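Local coordinates for Rbstp0775 protein (Geobacillus stearothermophilus, PDB 1RZ3) that is of unknown function but probably acts as an ATP-dependent kinase of the phosphoribulokinase/uridine kinase family, possibly on uridine, at residues Q41-Q44 with T45-Q49; F94-L97 with K98-Q102; E75-E78 with Y79-Q83; I62-R65 with A66-Y69. All blocks are in the same frame, centred on the assembly; numbering follows the deposited sequence.

Contact 1: residues Q41-Q44 with T45-Q49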
loop_
_atom_site.group_PDB
_atom_site.type_symbol
_atom_site.label_atom_id
_atom_site.label_comp_id
_atom_site.label_asym_id
_atom_site.label_seq_id
_atom_site.Cartn_x
_atom_site.Cartn_y
_atom_site.Cartn_z
ATOM N N GLN A 41 -5.960 12.239 0.187
ATOM C CA GLN A 41 -6.471 13.342 -0.614
ATOM C C GLN A 41 -7.169 12.831 -1.870
ATOM O O GLN A 41 -8.208 13.355 -2.272
ATOM C CB GLN A 41 -5.338 14.290 -1.003
ATOM C CG GLN A 41 -4.722 15.011 0.182
ATOM C CD GLN A 41 -3.806 16.139 -0.239
ATOM O OE1 GLN A 41 -2.795 15.919 -0.907
ATOM N NE2 GLN A 41 -4.157 17.359 0.148
ATOM N N LEU A 42 -6.595 11.804 -2.486
ATOM C CA LEU A 42 -7.177 11.234 -3.693
ATOM C C LEU A 42 -8.542 10.608 -3.398
ATOM O O LEU A 42 -9.508 10.840 -4.124
ATOM C CB LEU A 42 -6.236 10.181 -4.286
ATOM C CG LEU A 42 -6.634 9.624 -5.652
ATOM C CD1 LEU A 42 -6.739 10.767 -6.662
ATOM C CD2 LEU A 42 -5.597 8.606 -6.107
ATOM N N SER A 43 -8.622 9.821 -2.329
ATOM C CA SER A 43 -9.878 9.178 -1.967
ATOM C C SER A 43 -10.945 10.229 -1.670
ATOM O O SER A 43 -12.116 10.054 -2.007
ATOM C CB SER A 43 -9.683 8.264 -0.751
ATOM O OG SER A 43 -9.255 9.003 0.379
ATOM N N GLN A 44 -10.532 11.322 -1.037
ATOM C CA GLN A 44 -11.451 12.403 -0.708
ATOM C C GLN A 44 -12.031 13.014 -1.985
ATOM O O GLN A 44 -13.239 13.203 -2.108
ATOM C CB GLN A 44 -10.721 13.480 0.102
ATOM C CG GLN A 44 -11.621 14.583 0.632
ATOM C CD GLN A 44 -12.775 14.043 1.456
ATOM O OE1 GLN A 44 -13.674 13.385 0.929
ATOM N NE2 GLN A 44 -12.753 14.311 2.758
ATOM N N THR A 45 -11.155 13.326 -2.931
ATOM C CA THR A 45 -11.574 13.909 -4.201
ATOM C C THR A 45 -12.522 12.970 -4.957
ATOM O O THR A 45 -13.508 13.410 -5.559
ATOM C CB THR A 45 -10.348 14.215 -5.075
ATOM O OG1 THR A 45 -9.419 15.009 -4.323
ATOM C CG2 THR A 45 -10.755 14.975 -6.324
ATOM N N LEU A 46 -12.225 11.673 -4.919
ATOM C CA LEU A 46 -13.064 10.688 -5.596
ATOM C C LEU A 46 -14.462 10.645 -4.990
ATOM O O LEU A 46 -15.464 10.578 -5.710
ATOM C CB LEU A 46 -12.407 9.300 -5.530
ATOM C CG LEU A 46 -11.185 9.118 -6.445
ATOM C CD1 LEU A 46 -10.434 7.852 -6.077
ATOM C CD2 LEU A 46 -11.639 9.068 -7.901
ATOM N N ARG A 47 -14.538 10.694 -3.663
ATOM C CA ARG A 47 -15.836 10.666 -2.993
ATOM C C ARG A 47 -16.696 11.851 -3.421
ATOM O O ARG A 47 -17.908 11.727 -3.582
ATOM C CB ARG A 47 -15.650 10.681 -1.477
ATOM C CG ARG A 47 -15.015 9.409 -0.935
ATOM C CD ARG A 47 -14.859 9.463 0.578
ATOM N NE ARG A 47 -14.219 8.251 1.075
ATOM C CZ ARG A 47 -13.004 8.215 1.607
ATOM N NH1 ARG A 47 -12.297 9.331 1.723
ATOM N NH2 ARG A 47 -12.485 7.058 1.997
ATOM N N GLU A 48 -16.063 13.000 -3.611
ATOM C CA GLU A 48 -16.790 14.187 -4.025
ATOM C C GLU A 48 -17.251 14.050 -5.471
ATOM O O GLU A 48 -18.135 14.778 -5.916
ATOM C CB GLU A 48 -15.915 15.423 -3.821
ATOM C CG GLU A 48 -15.496 15.572 -2.363
ATOM C CD GLU A 48 -14.618 16.774 -2.104
ATOM O OE1 GLU A 48 -13.539 16.874 -2.731
ATOM O OE2 GLU A 48 -15.006 17.613 -1.262
ATOM N N GLN A 49 -16.662 13.100 -6.196
ATOM C CA GLN A 49 -17.048 12.849 -7.579
ATOM C C GLN A 49 -18.112 11.752 -7.586
ATOM O O GLN A 49 -18.487 11.240 -8.641
ATOM C CB GLN A 49 -15.850 12.393 -8.419
ATOM C CG GLN A 49 -14.664 13.339 -8.415
ATOM C CD GLN A 49 -15.058 14.775 -8.676
ATOM O OE1 GLN A 49 -15.745 15.079 -9.651
ATOM N NE2 GLN A 49 -14.619 15.674 -7.800
#
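Gln41 O is gripped twice by Thr45, one turn further along the helix 35-48: its backbone N donates over 3.0 Å to Gln41 O and its OG1 over 2.9 Å to the same oxygen. The two donors come from opposite faces of the carbonyl plane, so one residue holds the oxygen with two bonds. The helix follows strand 23-29 and a loop whose sequence fits a Walker A motif, as expected of a P-loop kinase, and this contact lies in its last two turns. The hydroxyl can fold back because Thr45 chi1 is -53°, which sets OG1 beside its own backbone N, within reach of Gln41 O.

Regular i to i+4 bonds continue the helix: Leu46 N donates to Leu42 O, Arg47 N to Ser43 O and Glu48 N to Gln44 O, the last lengthening to 3.2 Å. On the buried side, CD1 of Leu46 comes within 4.2 Å of CG of Leu42. Both leucines also reach Met129 of strand 127-132 and helix 3-15, so this flank of the helix is wedged between the sheet and the N-terminal helix.

Arg47 runs back over the helix surface toward strand 53-57, with its chain extended from CG to NE. NH2 is anchored on Val53 O, while one face of the guanidinium lies over Ser43 CB. Ser43 OG itself bonds to the carbonyls of Ala39 and Asn40 in the preceding turn. The side chain of Gln44 crosses that of Arg47 at about a right angle, its OE1 4.1 Å from Arg47 CD.

Contact 2: residues F94-L97 with K98-Q102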
loop_
_atom_site.group_PDB
_atom_site.type_symbol
_atom_site.label_atom_id
_atom_site.label_comp_id
_atom_site.label_asym_id
_atom_site.label_seq_id
_atom_site.Cartn_x
_atom_site.Cartn_y
_atom_site.Cartn_z
ATOM N N PHE A 94 -5.809 -9.369 0.346
ATOM C CA PHE A 94 -5.789 -9.247 -1.105
ATOM C C PHE A 94 -6.739 -10.144 -1.889
ATOM O O PHE A 94 -7.450 -9.655 -2.767
ATOM C CB PHE A 94 -4.347 -9.387 -1.604
ATOM C CG PHE A 94 -3.462 -8.253 -1.157
ATOM C CD1 PHE A 94 -3.548 -7.003 -1.768
ATOM C CD2 PHE A 94 -2.602 -8.410 -0.077
ATOM C CE1 PHE A 94 -2.792 -5.927 -1.305
ATOM C CE2 PHE A 94 -1.840 -7.342 0.396
ATOM C CZ PHE A 94 -1.937 -6.097 -0.221
ATOM N N ARG A 95 -6.776 -11.436 -1.574
ATOM C CA ARG A 95 -7.671 -12.357 -2.287
ATOM C C ARG A 95 -9.142 -12.044 -2.021
ATOM O O ARG A 95 -10.017 -12.436 -2.793
ATOM C CB ARG A 95 -7.412 -13.810 -1.866
ATOM C CG ARG A 95 -6.124 -14.421 -2.376
ATOM C CD ARG A 95 -6.037 -15.897 -1.986
ATOM N NE ARG A 95 -4.793 -16.515 -2.441
ATOM C CZ ARG A 95 -4.457 -17.783 -2.210
ATOM N NH1 ARG A 95 -5.275 -18.577 -1.531
ATOM N NH2 ARG A 95 -3.299 -18.254 -2.655
ATOM N N GLN A 96 -9.405 -11.341 -0.926
ATOM C CA GLN A 96 -10.772 -11.006 -0.523
ATOM C C GLN A 96 -11.312 -9.663 -1.021
ATOM O O GLN A 96 -12.506 -9.389 -0.894
ATOM C CB GLN A 96 -10.859 -11.011 1.007
ATOM C CG GLN A 96 -10.317 -12.266 1.661
ATOM C CD GLN A 96 -11.105 -13.494 1.279
ATOM O OE1 GLN A 96 -12.319 -13.551 1.481
ATOM N NE2 GLN A 96 -10.424 -14.489 0.721
ATOM N N LEU A 97 -10.446 -8.826 -1.579
ATOM C CA LEU A 97 -10.872 -7.501 -2.030
ATOM C C LEU A 97 -12.025 -7.452 -3.029
ATOM O O LEU A 97 -12.881 -6.569 -2.953
ATOM C CB LEU A 97 -9.678 -6.736 -2.605
ATOM C CG LEU A 97 -8.524 -6.485 -1.628
ATOM C CD1 LEU A 97 -7.411 -5.743 -2.344
ATOM C CD2 LEU A 97 -9.012 -5.692 -0.430
ATOM N N LYS A 98 -12.063 -8.398 -3.958
ATOM C CA LYS A 98 -13.109 -8.390 -4.968
ATOM C C LYS A 98 -14.514 -8.797 -4.544
ATOM O O LYS A 98 -15.489 -8.242 -5.055
ATOM C CB LYS A 98 -12.691 -9.251 -6.165
ATOM C CG LYS A 98 -11.859 -8.518 -7.203
ATOM C CD LYS A 98 -12.671 -7.409 -7.863
ATOM C CE LYS A 98 -11.910 -6.761 -9.007
ATOM N NZ LYS A 98 -10.639 -6.150 -8.565
ATOM N N ALA A 99 -14.642 -9.739 -3.618
ATOM C CA ALA A 99 -15.982 -10.185 -3.253
ATOM C C ALA A 99 -16.409 -10.174 -1.791
ATOM O O ALA A 99 -17.603 -10.259 -1.513
ATOM C CB ALA A 99 -16.222 -11.578 -3.835
ATOM N N SER A 100 -15.471 -10.077 -0.855
ATOM C CA SER A 100 -15.849 -10.089 0.556
ATOM C C SER A 100 -16.681 -8.884 0.976
ATOM O O SER A 100 -16.474 -7.769 0.500
ATOM C CB SER A 100 -14.609 -10.188 1.448
ATOM O OG SER A 100 -14.031 -11.482 1.357
ATOM N N HIS A 101 -17.627 -9.117 1.883
ATOM C CA HIS A 101 -18.492 -8.047 2.367
ATOM C C HIS A 101 -17.751 -7.178 3.383
ATOM O O HIS A 101 -17.873 -5.952 3.393
ATOM C CB HIS A 101 -19.736 -8.645 3.025
ATOM C CG HIS A 101 -20.724 -7.620 3.486
ATOM N ND1 HIS A 101 -21.528 -6.915 2.615
ATOM C CD2 HIS A 101 -21.042 -7.184 4.728
ATOM C CE1 HIS A 101 -22.302 -6.094 3.303
ATOM N NE2 HIS A 101 -22.027 -6.237 4.586
ATOM N N GLN A 102 -16.969 -7.824 4.235
ATOM C CA GLN A 102 -16.233 -7.108 5.265
ATOM C C GLN A 102 -14.998 -7.904 5.640
ATOM O O GLN A 102 -14.912 -9.098 5.353
ATOM C CB GLN A 102 -17.120 -6.937 6.498
ATOM C CG GLN A 102 -17.542 -8.268 7.115
ATOM C CD GLN A 102 -18.663 -8.127 8.119
ATOM O OE1 GLN A 102 -19.810 -7.869 7.755
ATOM N NE2 GLN A 102 -18.338 -8.292 9.395
HETATM O O HOH W 1 -9.402 -9.638 -4.743
HETATM O O HOH W 2 -12.648 -11.708 -3.338
#
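The connection from helix 86-94 to strand 102-109 starts with a type I beta turn from Phe94 to Leu97, and Gln96 and Ser100 then hold together the bend that follows it. Ser100 N donates to Gln96 O over 3.0 Å with an N-H...O angle of 156°, closing the bend through the backbone. Alongside that bond the two side chains meet: Ser100 OG stands 2.7 Å from Gln96 OE1 and also packs against Gln96 CB at 3.2 Å. Gln96 is folded at chi2 (-63°), which curls its amide back toward the serine hydroxyl.

Two waters bridge the carbonyls of the turn to the amides four residues further on. Water 1 donates to Phe94 O and accepts from Lys98 N at 3.0 Å; water 2 repeats the pattern between Arg95 O and Ala99 N, 2.8 Å from the latter. They take the place of direct helical bonds as the chain leaves the helix.

Around this surface bend, Leu97 packs on strands 23-29 and 127-132, and Lys98 NZ forms a salt bridge with Asp145. Arg22, just before strand 23-29, binds the carbonyls of Leu97 and Ser100, tying the loop to the start of this middle strand of the parallel sheet before the antiparallel sheet begins.

Contact 3: residues E75-E78 with Y79-Q83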
loop_
_atom_site.group_PDB
_atom_site.type_symbol
_atom_site.label_atom_id
_atom_site.label_comp_id
_atom_site.label_asym_id
_atom_site.label_seq_id
_atom_site.Cartn_x
_atom_site.Cartn_y
_atom_site.Cartn_z
ATOM N N GLU A 75 18.924 -6.123 8.575
ATOM C CA GLU A 75 17.735 -5.289 8.639
ATOM C C GLU A 75 16.952 -5.141 7.338
ATOM O O GLU A 75 15.725 -5.008 7.374
ATOM C CB GLU A 75 18.093 -3.915 9.212
ATOM C CG GLU A 75 18.552 -3.989 10.666
ATOM C CD GLU A 75 18.269 -2.713 11.437
ATOM O OE1 GLU A 75 17.104 -2.261 11.433
ATOM O OE2 GLU A 75 19.206 -2.164 12.054
ATOM N N TRP A 76 17.630 -5.170 6.193
ATOM C CA TRP A 76 16.913 -5.036 4.928
ATOM C C TRP A 76 15.959 -6.214 4.760
ATOM O O TRP A 76 14.837 -6.064 4.266
ATOM C CB TRP A 76 17.876 -4.995 3.735
ATOM C CG TRP A 76 18.452 -6.337 3.356
ATOM C CD1 TRP A 76 19.628 -6.883 3.793
ATOM C CD2 TRP A 76 17.860 -7.309 2.481
ATOM N NE1 TRP A 76 19.804 -8.132 3.241
ATOM C CE2 TRP A 76 18.735 -8.419 2.434
ATOM C CE3 TRP A 76 16.674 -7.349 1.732
ATOM C CZ2 TRP A 76 18.462 -9.559 1.666
ATOM C CZ3 TRP A 76 16.402 -8.490 0.965
ATOM C CH2 TRP A 76 17.296 -9.576 0.942
ATOM N N PHE A 77 16.420 -7.385 5.183
ATOM C CA PHE A 77 15.642 -8.612 5.085
ATOM C C PHE A 77 14.450 -8.584 6.041
ATOM O O PHE A 77 13.366 -9.064 5.703
ATOM C CB PHE A 77 16.536 -9.812 5.409
ATOM C CG PHE A 77 15.890 -11.142 5.153
ATOM C CD1 PHE A 77 16.037 -11.776 3.926
ATOM C CD2 PHE A 77 15.130 -11.758 6.139
ATOM C CE1 PHE A 77 15.437 -13.011 3.680
ATOM C CE2 PHE A 77 14.523 -12.992 5.904
ATOM C CZ PHE A 77 14.677 -13.620 4.670
ATOM N N GLU A 78 14.661 -8.036 7.234
ATOM C CA GLU A 78 13.601 -7.942 8.236
ATOM C C GLU A 78 12.497 -7.025 7.716
ATOM O O GLU A 78 11.306 -7.322 7.829
ATOM C CB GLU A 78 14.143 -7.359 9.547
ATOM C CG GLU A 78 15.303 -8.125 10.165
ATOM C CD GLU A 78 15.682 -7.600 11.536
ATOM O OE1 GLU A 78 15.788 -6.369 11.696
ATOM O OE2 GLU A 78 15.881 -8.420 12.457
ATOM N N TYR A 79 12.915 -5.900 7.150
ATOM C CA TYR A 79 11.992 -4.908 6.621
ATOM C C TYR A 79 11.222 -5.393 5.391
ATOM O O TYR A 79 10.005 -5.219 5.305
ATOM C CB TYR A 79 12.772 -3.627 6.301
ATOM C CG TYR A 79 11.951 -2.477 5.743
ATOM C CD1 TYR A 79 10.688 -2.178 6.247
ATOM C CD2 TYR A 79 12.476 -1.649 4.749
ATOM C CE1 TYR A 79 9.964 -1.074 5.773
ATOM C CE2 TYR A 79 11.766 -0.550 4.274
ATOM C CZ TYR A 79 10.515 -0.269 4.790
ATOM O OH TYR A 79 9.833 0.830 4.328
ATOM N N TYR A 80 11.916 -6.024 4.452
ATOM C CA TYR A 80 11.254 -6.481 3.237
ATOM C C TYR A 80 10.483 -7.797 3.344
ATOM O O TYR A 80 9.395 -7.931 2.776
ATOM C CB TYR A 80 12.266 -6.607 2.091
ATOM C CG TYR A 80 11.609 -6.846 0.746
ATOM C CD1 TYR A 80 11.014 -5.794 0.044
ATOM C CD2 TYR A 80 11.525 -8.130 0.206
ATOM C CE1 TYR A 80 10.348 -6.013 -1.154
ATOM C CE2 TYR A 80 10.860 -8.362 -0.993
ATOM C CZ TYR A 80 10.272 -7.300 -1.667
ATOM O OH TYR A 80 9.605 -7.523 -2.846
ATOM N N TYR A 81 11.036 -8.766 4.068
ATOM C CA TYR A 81 10.404 -10.082 4.175
ATOM C C TYR A 81 9.675 -10.440 5.462
ATOM O O TYR A 81 8.744 -11.244 5.441
ATOM C CB TYR A 81 11.444 -11.172 3.904
ATOM C CG TYR A 81 11.781 -11.364 2.447
ATOM C CD1 TYR A 81 10.822 -11.836 1.553
ATOM C CD2 TYR A 81 13.058 -11.086 1.963
ATOM C CE1 TYR A 81 11.123 -12.029 0.212
ATOM C CE2 TYR A 81 13.374 -11.279 0.620
ATOM C CZ TYR A 81 12.397 -11.751 -0.248
ATOM O OH TYR A 81 12.686 -11.941 -1.576
ATOM N N LEU A 82 10.086 -9.860 6.581
ATOM C CA LEU A 82 9.458 -10.205 7.850
ATOM C C LEU A 82 8.474 -9.198 8.424
ATOM O O LEU A 82 7.593 -9.574 9.195
ATOM C CB LEU A 82 10.542 -10.493 8.895
ATOM C CG LEU A 82 11.601 -11.519 8.473
ATOM C CD1 LEU A 82 12.558 -11.761 9.630
ATOM C CD2 LEU A 82 10.930 -12.817 8.043
ATOM N N GLN A 83 8.615 -7.927 8.059
ATOM C CA GLN A 83 7.735 -6.893 8.596
ATOM C C GLN A 83 6.251 -7.132 8.301
ATOM O O GLN A 83 5.381 -6.736 9.088
ATOM C CB GLN A 83 8.162 -5.515 8.084
ATOM C CG GLN A 83 7.399 -4.371 8.732
ATOM C CD GLN A 83 8.255 -3.137 8.911
ATOM O OE1 GLN A 83 9.333 -3.204 9.498
ATOM N NE2 GLN A 83 7.778 -2.001 8.411
#
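Aromatic packing between Phe77 and Tyr81 dominates one flank of the short helix 75-82. Tyr81 CB lies over the face of the Phe77 ring in a CH-pi contact, 4.2 Å from the centroid and 13° off the ring normal. The rings themselves meet obliquely, with their planes at 43°, and the nearest atoms, Phe77 CE1 and Tyr81 CD2, are 3.5 Å apart. Phe77 chi1 of -172° brings its ring beside Tyr81 in the following turn. Trp76 runs beside Tyr81 in the same direction, with CZ3 4.1 Å from Tyr81 CE2, and Leu82 CG approaches Phe77 CE2 at 4.2 Å.

Backbone bonds record how the helix changes. Tyr79 N to Glu75 O, Tyr80 N to Trp76 O and Tyr81 N to Phe77 O are regular i to i+4 bonds, the last of them 2.9 Å. Beyond them, Leu82 N to Phe77 O and Gln83 N to Glu78 O are both weak i to i+5 bonds, consistent with a wider pi-type turn at this end of the helix; Leu82 N also donates weakly to Glu78 O.

The polar ends find partners in other parts of the fold. Glu75 pairs with Arg175 and Lys171 of helix 169-187, Glu78 with Arg175 and Thr71, and Tyr81 OH with Tyr182 OH.

The chemistry thus splits between apolar ring contacts along the helix and charged and hydroxyl ends, most of which meet helix 169-187. Because Glu78 is buried, its salt bridge and its bond to Thr71 probably offset the cost of enclosing a carboxylate.

Contact 4: residues I62-R65 with A66-Y69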
loop_
_atom_site.group_PDB
_atom_site.type_symbol
_atom_site.label_atom_id
_atom_site.label_comp_id
_atom_site.label_asym_id
_atom_site.label_seq_id
_atom_site.Cartn_x
_atom_site.Cartn_y
_atom_site.Cartn_z
ATOM N N ILE A 62 1.460 -4.525 9.914
ATOM C CA ILE A 62 2.770 -5.130 10.098
ATOM C C ILE A 62 2.767 -5.960 11.382
ATOM O O ILE A 62 1.844 -5.856 12.202
ATOM C CB ILE A 62 3.870 -4.058 10.190
ATOM C CG1 ILE A 62 3.586 -3.109 11.360
ATOM C CG2 ILE A 62 3.949 -3.287 8.881
ATOM C CD1 ILE A 62 4.693 -2.126 11.629
ATOM N N VAL A 63 3.796 -6.786 11.544
ATOM C CA VAL A 63 3.929 -7.635 12.719
ATOM C C VAL A 63 4.563 -6.888 13.889
ATOM O O VAL A 63 5.062 -5.778 13.732
ATOM C CB VAL A 63 4.783 -8.878 12.402
ATOM C CG1 VAL A 63 4.131 -9.679 11.282
ATOM C CG2 VAL A 63 6.195 -8.453 11.999
ATOM N N GLU A 64 4.535 -7.511 15.064
ATOM C CA GLU A 64 5.103 -6.927 16.279
ATOM C C GLU A 64 6.620 -6.750 16.148
ATOM O O GLU A 64 7.264 -7.437 15.355
ATOM C CB GLU A 64 4.798 -7.836 17.471
ATOM C CG GLU A 64 5.301 -9.254 17.270
ATOM C CD GLU A 64 4.778 -10.226 18.307
ATOM O OE1 GLU A 64 5.099 -10.059 19.503
ATOM O OE2 GLU A 64 4.045 -11.161 17.918
ATOM N N ARG A 65 7.180 -5.835 16.937
ATOM C CA ARG A 65 8.619 -5.564 16.911
ATOM C C ARG A 65 9.448 -6.838 17.048
ATOM O O ARG A 65 10.406 -7.053 16.306
ATOM C CB ARG A 65 9.003 -4.605 18.042
ATOM C CG ARG A 65 8.410 -3.212 17.929
ATOM C CD ARG A 65 8.716 -2.382 19.171
ATOM N NE ARG A 65 8.023 -1.098 19.151
ATOM C CZ ARG A 65 7.985 -0.245 20.171
ATOM N NH1 ARG A 65 8.604 -0.532 21.310
ATOM N NH2 ARG A 65 7.324 0.901 20.054
ATOM N N ALA A 66 9.070 -7.679 18.002
ATOM C CA ALA A 66 9.778 -8.925 18.259
ATOM C C ALA A 66 9.941 -9.802 17.022
ATOM O O ALA A 66 10.840 -10.643 16.974
ATOM C CB ALA A 66 9.066 -9.703 19.359
ATOM N N LYS A 67 9.087 -9.610 16.021
ATOM C CA LYS A 67 9.165 -10.419 14.809
ATOM C C LYS A 67 9.871 -9.746 13.635
ATOM O O LYS A 67 10.174 -10.397 12.637
ATOM C CB LYS A 67 7.765 -10.860 14.372
ATOM C CG LYS A 67 7.083 -11.804 15.347
ATOM C CD LYS A 67 5.787 -12.357 14.774
ATOM C CE LYS A 67 5.137 -13.333 15.743
ATOM N NZ LYS A 67 3.898 -13.940 15.182
ATOM N N ARG A 68 10.136 -8.451 13.746
ATOM C CA ARG A 68 10.797 -7.736 12.660
ATOM C C ARG A 68 12.062 -7.002 13.103
ATOM O O ARG A 68 12.678 -6.289 12.314
ATOM C CB ARG A 68 9.812 -6.761 12.008
ATOM C CG ARG A 68 9.217 -5.751 12.967
ATOM C CD ARG A 68 7.952 -5.130 12.395
ATOM N NE ARG A 68 7.315 -4.237 13.355
ATOM C CZ ARG A 68 7.704 -2.990 13.583
ATOM N NH1 ARG A 68 8.725 -2.483 12.909
ATOM N NH2 ARG A 68 7.080 -2.255 14.493
ATOM N N TYR A 69 12.438 -7.182 14.368
ATOM C CA TYR A 69 13.642 -6.566 14.928
ATOM C C TYR A 69 14.416 -7.604 15.740
ATOM O O TYR A 69 13.823 -8.516 16.311
ATOM C CB TYR A 69 13.287 -5.393 15.846
ATOM C CG TYR A 69 12.790 -4.152 15.143
ATOM C CD1 TYR A 69 13.578 -3.499 14.194
ATOM C CD2 TYR A 69 11.543 -3.612 15.447
ATOM C CE1 TYR A 69 13.134 -2.333 13.570
ATOM C CE2 TYR A 69 11.091 -2.449 14.830
ATOM C CZ TYR A 69 11.891 -1.815 13.893
ATOM O OH TYR A 69 11.444 -0.662 13.288
#
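Arg68 NE donates to Val63 O over 2.8 Å, with the oxygen close to the guanidinium plane (14° out of it) and an N-H...O angle of 142°. The arginine thus lies folded back against the loop that leads from strand 53-57 into the short helix 65-68. Its chi1 of 58° puts CG between the backbone N and the carbonyl carbon, and from there the chain runs straight out to NE. Ile62 CD1 rests over one face of the guanidinium, 3.7 Å from Arg68 CZ, while Arg65 CA lies over the opposite face. NH2 is taken by Tyr108 OH of strand 102-109.

Val63 CG2 fills the angle between Lys67 CB, at 3.7 Å, and Arg68 CD, the valine and arginine side chains running past each other in opposite directions. Glu64 and Lys67 cross obliquely: Glu64 OE2 is 3.3 Å from Lys67 CE, yet the salt bridge to NZ is long at 3.9 Å. Arg65 CB meets the edge of the Tyr69 ring at CD2, and Arg65 NH2 continues to His110 O.

Lys67 N binds Glu64 O and Arg68 N binds Arg65 O, two i to i+3 bonds that give a tight, weakly helical turn. A buried cationic group is thereby held by a backbone carbonyl and a tyrosine hydroxyl, with apolar atoms on both faces, which probably restricts its rotation; the long Glu64-Lys67 pair probably adds only a weak attraction.

Overall arrangement
Contacts 3 and 4 form one neighbourhood, their centres 9 Å apart. Gln83 O probably accepts a hydrogen bond from Val63 N at 2.9 Å, joining the loop before helix 65-68 to the chain at the end of helix 75-82. Contact 1 lies across the chain's centre from both, about 33 Å from each between centres. Contact 2 is separate, its nearest atoms about 13 Å from contact 1 and about 10 Å from contact 4. Helix 35-48 starts at the possible Walker A loop and carries contact 1 at its far end, while Tyr79 of contact 3 packs on Ser31. The Arg47 side chain is about 10 Å from the bound calcium ion and about 11 Å from that of Asp124, a calcium-binding residue.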